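Local coordinates for amino acid ABC transporter, periplasmic amino acid-binding protein (Brucella ovis, PDB 4Z9N) that probably captures amino acids or small peptides in the periplasm for ABC-type import, and binds glutathione in its ligand pocket, at residues Asn88-Ile93 with Glu211-Thr216; Gly43-Tyr48 with Gly105-Asp110; Leu68-Arg73 with Ala139-Glu144. All blocks are in the same frame, centred on the assembly; numbering follows the deposited sequence.

The three contacts illustrate how a cleft-type binding protein varies its chemistry with place in the fold. Contacts 1 and 2 lie deep in the chain and share one sheet, in which strands 211-218 and 101-117 run antiparallel; their centres are about 10 Å apart. Contact 1 combines a backbone bridge with direct hold on glutathione, whereas contact 2 joins helix 44-57 to the strand by an asparagine-aspartate hydrogen bond and two aromatic rings. Contact 3 is farther out, has a lysine at its exposed edge and gathers round an arginine. Contacts 1 and 3 grip the same glutathione; contacts 2 and 3, centred about 17 Å apart, do not touch.

Contact 1 (Asn88-Ile93 with Glu211-Thr216); sequences NTTWTI and EPFGLT. With GSH (glutathione), chain U.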
loop_
_atom_site.group_PDB
_atom_site.type_symbol
_atom_site.label_atom_id
_atom_site.label_comp_id
_atom_site.label_asym_id
_atom_site.label_seq_id
_atom_site.Cartn_x
_atom_site.Cartn_y
_atom_site.Cartn_z
ATOM N N ASN D 88 3.904 3.839 -15.764
ATOM C CA ASN D 88 2.521 3.342 -15.863
ATOM C C ASN D 88 2.475 1.815 -15.917
ATOM O O ASN D 88 1.765 1.232 -16.727
ATOM C CB ASN D 88 1.768 3.971 -17.093
ATOM C CG ASN D 88 2.529 3.856 -18.441
ATOM O OD1 ASN D 88 3.614 4.428 -18.628
ATOM N ND2 ASN D 88 1.912 3.164 -19.410
ATOM N N THR D 89 3.232 1.194 -15.015
ATOM C CA THR D 89 3.454 -0.246 -15.004
ATOM C C THR D 89 2.721 -0.903 -13.836
ATOM O O THR D 89 2.984 -0.615 -12.664
ATOM C CB THR D 89 4.955 -0.563 -14.930
ATOM O OG1 THR D 89 5.599 -0.238 -16.178
ATOM C CG2 THR D 89 5.177 -2.014 -14.575
ATOM N N THR D 90 1.792 -1.791 -14.162
ATOM C CA THR D 90 0.914 -2.363 -13.146
ATOM C C THR D 90 1.634 -3.364 -12.231
ATOM O O THR D 90 2.339 -4.256 -12.691
ATOM C CB THR D 90 -0.295 -3.038 -13.819
ATOM O OG1 THR D 90 -1.025 -2.055 -14.563
ATOM C CG2 THR D 90 -1.207 -3.683 -12.772
ATOM N N TRP D 91 1.481 -3.171 -10.926
ATOM C CA TRP D 91 1.900 -4.155 -9.923
ATOM C C TRP D 91 0.964 -5.362 -9.961
ATOM O O TRP D 91 -0.232 -5.226 -9.694
ATOM C CB TRP D 91 1.863 -3.517 -8.535
ATOM C CG TRP D 91 2.472 -4.300 -7.394
ATOM C CD1 TRP D 91 2.818 -5.633 -7.347
ATOM C CD2 TRP D 91 2.801 -3.752 -6.131
ATOM N NE1 TRP D 91 3.371 -5.930 -6.107
ATOM C CE2 TRP D 91 3.348 -4.785 -5.345
ATOM C CE3 TRP D 91 2.682 -2.471 -5.580
ATOM C CZ2 TRP D 91 3.783 -4.569 -4.046
ATOM C CZ3 TRP D 91 3.108 -2.263 -4.293
ATOM C CH2 TRP D 91 3.666 -3.302 -3.541
ATOM N N THR D 92 1.503 -6.531 -10.299
ATOM C CA THR D 92 0.739 -7.783 -10.284
ATOM C C THR D 92 1.554 -8.836 -9.576
ATOM O O THR D 92 2.776 -8.698 -9.456
ATOM C CB THR D 92 0.436 -8.309 -11.699
ATOM O OG1 THR D 92 1.661 -8.796 -12.285
ATOM C CG2 THR D 92 -0.134 -7.182 -12.584
ATOM N N ILE D 93 0.916 -9.922 -9.153
ATOM C CA ILE D 93 1.691 -10.929 -8.442
ATOM C C ILE D 93 2.807 -11.540 -9.318
ATOM O O ILE D 93 3.909 -11.763 -8.832
ATOM C CB ILE D 93 0.782 -12.031 -7.850
ATOM C CG1 ILE D 93 1.597 -12.957 -6.942
ATOM C CG2 ILE D 93 0.073 -12.863 -8.936
ATOM C CD1 ILE D 93 0.723 -13.930 -6.157
ATOM N N GLU D 211 -5.501 -1.630 -11.996
ATOM C CA GLU D 211 -4.178 -1.363 -12.559
ATOM C C GLU D 211 -3.416 -0.379 -11.678
ATOM O O GLU D 211 -3.326 0.818 -11.974
ATOM C CB GLU D 211 -4.271 -0.814 -13.995
ATOM C CG GLU D 211 -5.141 -1.628 -14.929
ATOM C CD GLU D 211 -4.446 -2.817 -15.595
ATOM O OE1 GLU D 211 -3.221 -3.022 -15.426
ATOM O OE2 GLU D 211 -5.161 -3.558 -16.313
ATOM N N PRO D 212 -2.887 -0.873 -10.555
ATOM C CA PRO D 212 -2.080 0.003 -9.703
ATOM C C PRO D 212 -0.674 0.221 -10.289
ATOM O O PRO D 212 0.107 -0.731 -10.417
ATOM C CB PRO D 212 -2.052 -0.756 -8.364
ATOM C CG PRO D 212 -2.188 -2.229 -8.776
ATOM C CD PRO D 212 -3.152 -2.186 -9.943
ATOM N N PHE D 213 -0.362 1.463 -10.661
ATOM C CA PHE D 213 0.947 1.782 -11.257
ATOM C C PHE D 213 1.997 1.749 -10.155
ATOM O O PHE D 213 1.850 2.456 -9.154
ATOM C CB PHE D 213 0.945 3.169 -11.916
ATOM C CG PHE D 213 0.040 3.287 -13.117
ATOM C CD1 PHE D 213 -0.664 2.183 -13.595
ATOM C CD2 PHE D 213 -0.091 4.504 -13.779
ATOM C CE1 PHE D 213 -1.511 2.297 -14.709
ATOM C CE2 PHE D 213 -0.939 4.640 -14.893
ATOM C CZ PHE D 213 -1.634 3.516 -15.368
ATOM N N GLY D 214 3.045 0.950 -10.335
ATOM C CA GLY D 214 4.026 0.736 -9.277
ATOM C C GLY D 214 5.405 1.291 -9.546
ATOM O O GLY D 214 5.852 1.341 -10.679
ATOM N N LEU D 215 6.048 1.771 -8.485
ATOM C CA LEU D 215 7.431 2.213 -8.535
ATOM C C LEU D 215 8.311 0.981 -8.483
ATOM O O LEU D 215 8.422 0.334 -7.441
ATOM C CB LEU D 215 7.718 3.156 -7.366
ATOM C CG LEU D 215 6.722 4.320 -7.313
ATOM C CD1 LEU D 215 6.948 5.147 -6.075
ATOM C CD2 LEU D 215 6.814 5.184 -8.568
ATOM N N THR D 216 8.926 0.639 -9.609
ATOM C CA THR D 216 9.442 -0.716 -9.783
ATOM C C THR D 216 10.960 -0.749 -9.650
ATOM O O THR D 216 11.640 0.040 -10.280
ATOM C CB THR D 216 8.997 -1.259 -11.149
ATOM O OG1 THR D 216 7.580 -1.063 -11.268
ATOM C CG2 THR D 216 9.320 -2.749 -11.286
HETATM N N1 GSH U . -0.383 -0.682 -17.095
HETATM C CA1 GSH U . -0.362 -1.673 -18.172
HETATM C C1 GSH U . 0.787 -2.645 -17.911
HETATM O O11 GSH U . 0.899 -3.670 -18.640
HETATM O O12 GSH U . 1.622 -2.429 -16.990
HETATM C CB1 GSH U . -0.139 -1.025 -19.548
HETATM C CG1 GSH U . 1.207 -0.275 -19.535
HETATM C CD1 GSH U . 1.548 0.146 -20.961
HETATM O OE1 GSH U . 2.571 -0.174 -21.482
HETATM N N2 GSH U . 0.593 0.963 -21.670
HETATM C CA2 GSH U . 0.910 1.341 -23.035
HETATM C C2 GSH U . 2.175 2.208 -23.118
HETATM O O2 GSH U . 2.636 2.797 -22.194
HETATM C CB2 GSH U . -0.310 1.973 -23.713
HETATM S SG2 GSH U . -0.699 3.613 -23.043
HETATM N N3 GSH U . 2.845 2.245 -24.401
HETATM C CA3 GSH U . 4.041 3.027 -24.561
HETATM C C3 GSH U . 5.121 2.138 -25.179
HETATM O O31 GSH U . 6.165 2.681 -25.625
HETATM O O32 GSH U . 4.976 0.878 -25.227
HETATM O O HOH W 1 5.130 2.550 -13.080
#
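T90 and F213 lie side by side in a single beta bridge, and the touching parts of the two segments run 89° apart. On one flank G214 N donates to T89 O over 2.8 Å; on the other W91 N reaches P212 O over 2.8 Å. The tight part is this bridge together with the adjoining contact of N88 and F213. N88 CA sits over one face of the F213 ring, 3.7 Å from its centroid, in a CH-pi contact shifted toward the rim. N88 ND2 gives a hydrogen bond to glutathione O2, and N88 O accepts from N1 of the same ligand. T90 OG1 is used twice: it receives N1 and donates to E211 OE1, 2.5 Å away, on the lone pair turned from the other carboxylate oxygen. With its CG beside the backbone N (chi1 -51°) and a bend at the next torsion, E211 curls its carboxylate back to this hydroxyl. OE1 also accepts from T142 OG1 of contact 3; its charge probably helps to stabilise the ligand's ammonium group, relayed through the T90 hydroxyl.

The far end is looser. T89 CG2 comes only within 4.2 Å of T216 OG1, and a water bridges T89 N and G214 O. Around the bridge, strand 101-117 pairs with strand 211-218, helix 73-78 touches T89 and T216, helix 222-240 covers L215, and helix 93-97 follows directly from the 88-93 segment.

Contact 2 (Gly43-Tyr48 with Gly105-Asp110); sequences GFDVDY and GINYYD
N107 meets F44, D45 and Y48 at once, a worked case of one side chain serving polar and aromatic partners. The polar part is a hydrogen bond from N107 ND2 to D45 OD1, 3.0 Å long, with carboxylate and amide planes only 9° apart. A water closes the arrangement, donating to D45 OD1 and to N107 OD1 over 2.8 Å each, so that both ends of the amide are used. The other carboxylate oxygen, D45 OD2, accepts from the backbone N of N88, making the aspartate a joint between helix 44-57 and a loop that reaches glutathione.

Two rings meet the same residue. N107 CB lies over the Y48 ring, 3.7 Å from its centroid in a CH-pi contact, and the amide stands almost upright on that ring, at 87°. The torsion chi1 of 67° sets CG between backbone N and carbonyl carbon; the amide and the Y48 side chain pass in opposite senses, ND2 heading for the aspartate. F44 offers its edge to the backbone O of N107, CZ to O being 3.4 Å; that oxygen accepts a hydrogen bond from Y292 OH. F44 CE2 also packs on Y108 CB. The hydroxyl of Y48 is hydrogen-bonded to H232.

The chain turns a corner at N107, within the broken strand 101-117; a strand running on from one lobe toward the other is consistent with the hinge of family 3 solute-binding proteins.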
loop_
_atom_site.group_PDB
_atom_site.type_symbol
_atom_site.label_atom_id
_atom_site.label_comp_id
_atom_site.label_asym_id
_atom_site.label_seq_id
_atom_site.Cartn_x
_atom_site.Cartn_y
_atom_site.Cartn_z
ATOM N N GLY D 43 6.048 15.142 -17.385
ATOM C CA GLY D 43 4.970 14.208 -17.098
ATOM C C GLY D 43 4.891 13.789 -15.630
ATOM O O GLY D 43 5.783 14.088 -14.830
ATOM N N PHE D 44 3.808 13.095 -15.287
ATOM C CA PHE D 44 3.535 12.644 -13.917
ATOM C C PHE D 44 4.599 11.648 -13.439
ATOM O O PHE D 44 5.179 11.821 -12.360
ATOM C CB PHE D 44 2.133 12.014 -13.854
ATOM C CG PHE D 44 1.708 11.549 -12.478
ATOM C CD1 PHE D 44 1.061 12.412 -11.604
ATOM C CD2 PHE D 44 1.917 10.229 -12.081
ATOM C CE1 PHE D 44 0.651 11.981 -10.341
ATOM C CE2 PHE D 44 1.496 9.787 -10.813
ATOM C CZ PHE D 44 0.865 10.671 -9.950
ATOM N N ASP D 45 4.861 10.616 -14.242
ATOM C CA ASP D 45 5.906 9.656 -13.888
ATOM C C ASP D 45 7.287 10.307 -13.997
ATOM O O ASP D 45 8.169 10.013 -13.202
ATOM C CB ASP D 45 5.840 8.405 -14.770
ATOM C CG ASP D 45 4.757 7.433 -14.329
ATOM O OD1 ASP D 45 4.312 7.542 -13.166
ATOM O OD2 ASP D 45 4.363 6.557 -15.147
ATOM N N VAL D 46 7.478 11.185 -14.981
ATOM C CA VAL D 46 8.740 11.919 -15.072
ATOM C C VAL D 46 9.026 12.692 -13.780
ATOM O O VAL D 46 10.149 12.655 -13.257
ATOM C CB VAL D 46 8.745 12.864 -16.284
ATOM C CG1 VAL D 46 9.834 13.934 -16.137
ATOM C CG2 VAL D 46 8.953 12.045 -17.573
ATOM N N ASP D 47 8.018 13.385 -13.251
ATOM C CA ASP D 47 8.240 14.167 -12.035
ATOM C C ASP D 47 8.581 13.256 -10.848
ATOM O O ASP D 47 9.326 13.649 -9.945
ATOM C CB ASP D 47 7.022 15.038 -11.680
ATOM C CG ASP D 47 6.952 16.325 -12.497
ATOM O OD1 ASP D 47 5.875 16.958 -12.495
ATOM O OD2 ASP D 47 7.953 16.687 -13.161
ATOM N N TYR D 48 8.034 12.045 -10.840
ATOM C CA TYR D 48 8.367 11.085 -9.785
ATOM C C TYR D 48 9.853 10.731 -9.860
ATOM O O TYR D 48 10.524 10.620 -8.837
ATOM C CB TYR D 48 7.499 9.819 -9.889
ATOM C CG TYR D 48 6.478 9.739 -8.771
ATOM C CD1 TYR D 48 5.278 10.449 -8.844
ATOM C CD2 TYR D 48 6.734 9.000 -7.622
ATOM C CE1 TYR D 48 4.358 10.405 -7.814
ATOM C CE2 TYR D 48 5.813 8.965 -6.571
ATOM C CZ TYR D 48 4.633 9.669 -6.684
ATOM O OH TYR D 48 3.712 9.617 -5.655
ATOM N N GLY D 105 5.926 1.194 -4.079
ATOM C CA GLY D 105 4.754 2.022 -3.826
ATOM C C GLY D 105 3.897 2.105 -5.079
ATOM O O GLY D 105 4.317 1.659 -6.142
ATOM N N ILE D 106 2.699 2.662 -4.930
ATOM C CA ILE D 106 1.742 2.803 -6.013
ATOM C C ILE D 106 1.506 4.298 -6.193
ATOM O O ILE D 106 0.914 4.929 -5.332
ATOM C CB ILE D 106 0.428 2.056 -5.711
ATOM C CG1 ILE D 106 0.641 0.534 -5.731
ATOM C CG2 ILE D 106 -0.667 2.457 -6.704
ATOM C CD1 ILE D 106 -0.438 -0.221 -4.947
ATOM N N ASN D 107 1.989 4.872 -7.288
ATOM C CA ASN D 107 1.841 6.314 -7.419
ATOM C C ASN D 107 0.561 6.698 -8.164
ATOM O O ASN D 107 0.196 7.861 -8.196
ATOM C CB ASN D 107 3.095 6.940 -8.069
ATOM C CG ASN D 107 3.308 6.551 -9.525
ATOM O OD1 ASN D 107 2.827 5.528 -10.021
ATOM N ND2 ASN D 107 4.092 7.370 -10.215
ATOM N N TYR D 108 -0.145 5.720 -8.724
ATOM C CA TYR D 108 -1.401 6.036 -9.385
ATOM C C TYR D 108 -2.236 4.767 -9.495
ATOM O O TYR D 108 -1.810 3.819 -10.143
ATOM C CB TYR D 108 -1.150 6.643 -10.780
ATOM C CG TYR D 108 -2.408 7.185 -11.416
ATOM C CD1 TYR D 108 -3.272 6.350 -12.111
ATOM C CD2 TYR D 108 -2.748 8.523 -11.286
ATOM C CE1 TYR D 108 -4.435 6.831 -12.666
ATOM C CE2 TYR D 108 -3.908 9.016 -11.835
ATOM C CZ TYR D 108 -4.747 8.162 -12.520
ATOM O OH TYR D 108 -5.911 8.645 -13.058
ATOM N N TYR D 109 -3.402 4.747 -8.840
ATOM C CA TYR D 109 -4.348 3.635 -8.991
ATOM C C TYR D 109 -5.180 3.862 -10.237
ATOM O O TYR D 109 -5.870 4.858 -10.325
ATOM C CB TYR D 109 -5.276 3.510 -7.785
ATOM C CG TYR D 109 -4.570 3.175 -6.488
ATOM C CD1 TYR D 109 -4.034 4.180 -5.700
ATOM C CD2 TYR D 109 -4.435 1.861 -6.061
ATOM C CE1 TYR D 109 -3.385 3.891 -4.510
ATOM C CE2 TYR D 109 -3.787 1.558 -4.876
ATOM C CZ TYR D 109 -3.261 2.581 -4.110
ATOM O OH TYR D 109 -2.627 2.290 -2.924
ATOM N N ASP D 110 -5.119 2.934 -11.194
ATOM C CA ASP D 110 -5.904 3.063 -12.423
ATOM C C ASP D 110 -6.696 1.769 -12.673
ATOM O O ASP D 110 -6.683 0.846 -11.853
ATOM C CB ASP D 110 -4.986 3.368 -13.609
ATOM C CG ASP D 110 -5.650 4.236 -14.661
ATOM O OD1 ASP D 110 -6.880 4.438 -14.575
ATOM O OD2 ASP D 110 -4.928 4.724 -15.563
HETATM O O HOH W 2 3.658 4.869 -12.606
#

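Contact 3 (Leu68-Arg73 with Ala139-Glu144); sequences LNAKER and AGTTTE. With GSH (glutathione), chain U.
R73 reaches across to G140, and the path of its side chain shows how a single arginine can serve protein and ligand together. At CB the chain leaves the first turn of helix 73-78; CG lies between the backbone N and the carbonyl carbon (chi1 53°), which starts the extended run through to NE toward G140. NE donates to A70 O over 2.8 Å, in the plane of the guanidinium, tying the side chain back to its own loop and fixing the rotation of the flat group. One face of the group lies under glutathione OE1. NH1 donates to glutathione O12 over 2.9 Å and has T89 OG1 as a second partner. NH2 divides between two acceptors, G140 O at 2.9 Å and glutathione O11 at 3.0 Å, the latter almost straight at 179°. The guanidinium thus holds both oxygens of the gamma-glutamyl alpha-carboxylate. T142 N, in the first turn of helix 142-153, donates to O11 as well, and the helix start would probably add to the hold on the negative charge.

Around this the contact is modest. A water bridges A70 O and G140 O. A70 CB packs on T141 CG2 at 3.9 Å, while T141 OG1 caps the helix by accepting from E144 N and is also hydrogen-bonded to Q138 O. At the exposed edge K71 CE lies 3.8 Å from A139 CB, and K71 NZ forms a salt bridge with E164.

The 68-73 loop leads from strand 63-67, which pairs with 21-25 in a parallel sheet that also holds 84-85, into helix 73-78. Facing it, 139-144 leads from strand 134-138, flanked by 159-163, into helix 142-153, so the contact joins elements of two different sheets beside the ligand.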
loop_
_atom_site.group_PDB
_atom_site.type_symbol
_atom_site.label_atom_id
_atom_site.label_comp_id
_atom_site.label_asym_id
_atom_site.label_seq_id
_atom_site.Cartn_x
_atom_site.Cartn_y
_atom_site.Cartn_z
ATOM N N LEU D 68 11.316 3.316 -22.901
ATOM C CA LEU D 68 11.111 1.874 -22.986
ATOM C C LEU D 68 9.693 1.497 -23.441
ATOM O O LEU D 68 8.707 1.948 -22.861
ATOM C CB LEU D 68 11.423 1.218 -21.626
ATOM C CG LEU D 68 12.801 1.468 -21.002
ATOM C CD1 LEU D 68 12.870 1.140 -19.516
ATOM C CD2 LEU D 68 13.811 0.616 -21.760
ATOM N N ASN D 69 9.584 0.659 -24.472
ATOM C CA ASN D 69 8.258 0.192 -24.870
ATOM C C ASN D 69 7.817 -0.917 -23.917
ATOM O O ASN D 69 8.577 -1.330 -23.028
ATOM C CB ASN D 69 8.226 -0.256 -26.353
ATOM C CG ASN D 69 9.011 -1.529 -26.631
ATOM O OD1 ASN D 69 9.014 -2.463 -25.847
ATOM N ND2 ASN D 69 9.685 -1.560 -27.788
ATOM N N ALA D 70 6.587 -1.389 -24.088
ATOM C CA ALA D 70 5.966 -2.268 -23.105
ATOM C C ALA D 70 6.738 -3.578 -22.948
ATOM O O ALA D 70 6.695 -4.225 -21.894
ATOM C CB ALA D 70 4.523 -2.547 -23.500
ATOM N N LYS D 71 7.439 -3.961 -24.011
ATOM C CA LYS D 71 8.140 -5.238 -24.048
ATOM C C LYS D 71 9.584 -5.211 -23.531
ATOM O O LYS D 71 10.123 -6.243 -23.153
ATOM C CB LYS D 71 8.128 -5.773 -25.470
ATOM C CG LYS D 71 6.810 -6.400 -25.857
ATOM C CD LYS D 71 6.902 -7.036 -27.231
ATOM C CE LYS D 71 6.030 -8.278 -27.300
ATOM N NZ LYS D 71 6.256 -9.026 -28.566
ATOM N N GLU D 72 10.219 -4.048 -23.506
ATOM C CA GLU D 72 11.617 -4.012 -23.101
ATOM C C GLU D 72 11.795 -3.442 -21.692
ATOM O O GLU D 72 12.896 -3.452 -21.150
ATOM C CB GLU D 72 12.430 -3.203 -24.112
ATOM C CG GLU D 72 12.015 -1.762 -24.189
ATOM C CD GLU D 72 12.452 -1.082 -25.482
ATOM O OE1 GLU D 72 13.251 -1.665 -26.241
ATOM O OE2 GLU D 72 11.989 0.045 -25.731
ATOM N N ARG D 73 10.712 -2.962 -21.090
ATOM C CA ARG D 73 10.827 -2.232 -19.821
ATOM C C ARG D 73 11.372 -3.084 -18.665
ATOM O O ARG D 73 12.182 -2.606 -17.864
ATOM C CB ARG D 73 9.470 -1.630 -19.428
ATOM C CG ARG D 73 8.314 -2.649 -19.400
ATOM C CD ARG D 73 6.963 -2.006 -19.070
ATOM N NE ARG D 73 5.868 -2.863 -19.540
ATOM C CZ ARG D 73 4.614 -2.836 -19.088
ATOM N NH1 ARG D 73 4.258 -2.014 -18.101
ATOM N NH2 ARG D 73 3.714 -3.655 -19.619
ATOM N N ALA D 139 0.952 -5.470 -27.223
ATOM C CA ALA D 139 1.561 -6.690 -26.704
ATOM C C ALA D 139 2.397 -6.374 -25.458
ATOM O O ALA D 139 2.877 -5.242 -25.286
ATOM C CB ALA D 139 2.430 -7.342 -27.779
ATOM N N GLY D 140 2.584 -7.386 -24.615
ATOM C CA GLY D 140 3.390 -7.254 -23.416
ATOM C C GLY D 140 2.729 -6.412 -22.335
ATOM O O GLY D 140 3.422 -5.778 -21.554
ATOM N N THR D 141 1.395 -6.408 -22.289
ATOM C CA THR D 141 0.660 -5.650 -21.271
ATOM C C THR D 141 -0.339 -6.500 -20.491
ATOM O O THR D 141 -0.812 -7.534 -20.971
ATOM C CB THR D 141 -0.131 -4.472 -21.891
ATOM O OG1 THR D 141 -1.108 -4.986 -22.814
ATOM C CG2 THR D 141 0.800 -3.512 -22.610
ATOM N N THR D 142 -0.688 -6.048 -19.292
ATOM C CA THR D 142 -1.833 -6.611 -18.579
ATOM C C THR D 142 -3.099 -6.441 -19.429
ATOM O O THR D 142 -3.987 -7.293 -19.452
ATOM C CB THR D 142 -2.047 -5.919 -17.233
ATOM O OG1 THR D 142 -2.062 -4.504 -17.452
ATOM C CG2 THR D 142 -0.939 -6.259 -16.241
ATOM N N THR D 143 -3.158 -5.304 -20.115
ATOM C CA THR D 143 -4.284 -4.890 -20.941
ATOM C C THR D 143 -4.758 -5.983 -21.881
ATOM O O THR D 143 -5.952 -6.275 -21.964
ATOM C CB THR D 143 -3.888 -3.658 -21.768
ATOM O OG1 THR D 143 -3.176 -2.757 -20.912
ATOM C CG2 THR D 143 -5.114 -2.937 -22.321
ATOM N N GLU D 144 -3.812 -6.592 -22.588
ATOM C CA GLU D 144 -4.145 -7.603 -23.582
ATOM C C GLU D 144 -4.810 -8.821 -22.923
ATOM O O GLU D 144 -5.774 -9.372 -23.451
ATOM C CB GLU D 144 -2.882 -8.024 -24.346
ATOM C CG GLU D 144 -3.135 -9.105 -25.379
ATOM C CD GLU D 144 -1.855 -9.654 -26.002
ATOM O OE1 GLU D 144 -0.787 -9.607 -25.353
ATOM O OE2 GLU D 144 -1.930 -10.159 -27.140
HETATM N N1 GSH U . -0.383 -0.682 -17.095
HETATM C CA1 GSH U . -0.362 -1.673 -18.172
HETATM C C1 GSH U . 0.787 -2.645 -17.911
HETATM O O11 GSH U . 0.899 -3.670 -18.640
HETATM O O12 GSH U . 1.622 -2.429 -16.990
HETATM C CB1 GSH U . -0.139 -1.025 -19.548
HETATM C CG1 GSH U . 1.207 -0.275 -19.535
HETATM C CD1 GSH U . 1.548 0.146 -20.961
HETATM O OE1 GSH U . 2.571 -0.174 -21.482
HETATM N N2 GSH U . 0.593 0.963 -21.670
HETATM C CA2 GSH U . 0.910 1.341 -23.035
HETATM C C2 GSH U . 2.175 2.208 -23.118
HETATM O O2 GSH U . 2.636 2.797 -22.194
HETATM C CB2 GSH U . -0.310 1.973 -23.713
HETATM S SG2 GSH U . -0.699 3.613 -23.043
HETATM N N3 GSH U . 2.845 2.245 -24.401
HETATM C CA3 GSH U . 4.041 3.027 -24.561
HETATM C C3 GSH U . 5.121 2.138 -25.179
HETATM O O31 GSH U . 6.165 2.681 -25.625
HETATM O O32 GSH U . 4.976 0.878 -25.227
HETATM O O HOH W 3 6.258 -6.835 -21.135
#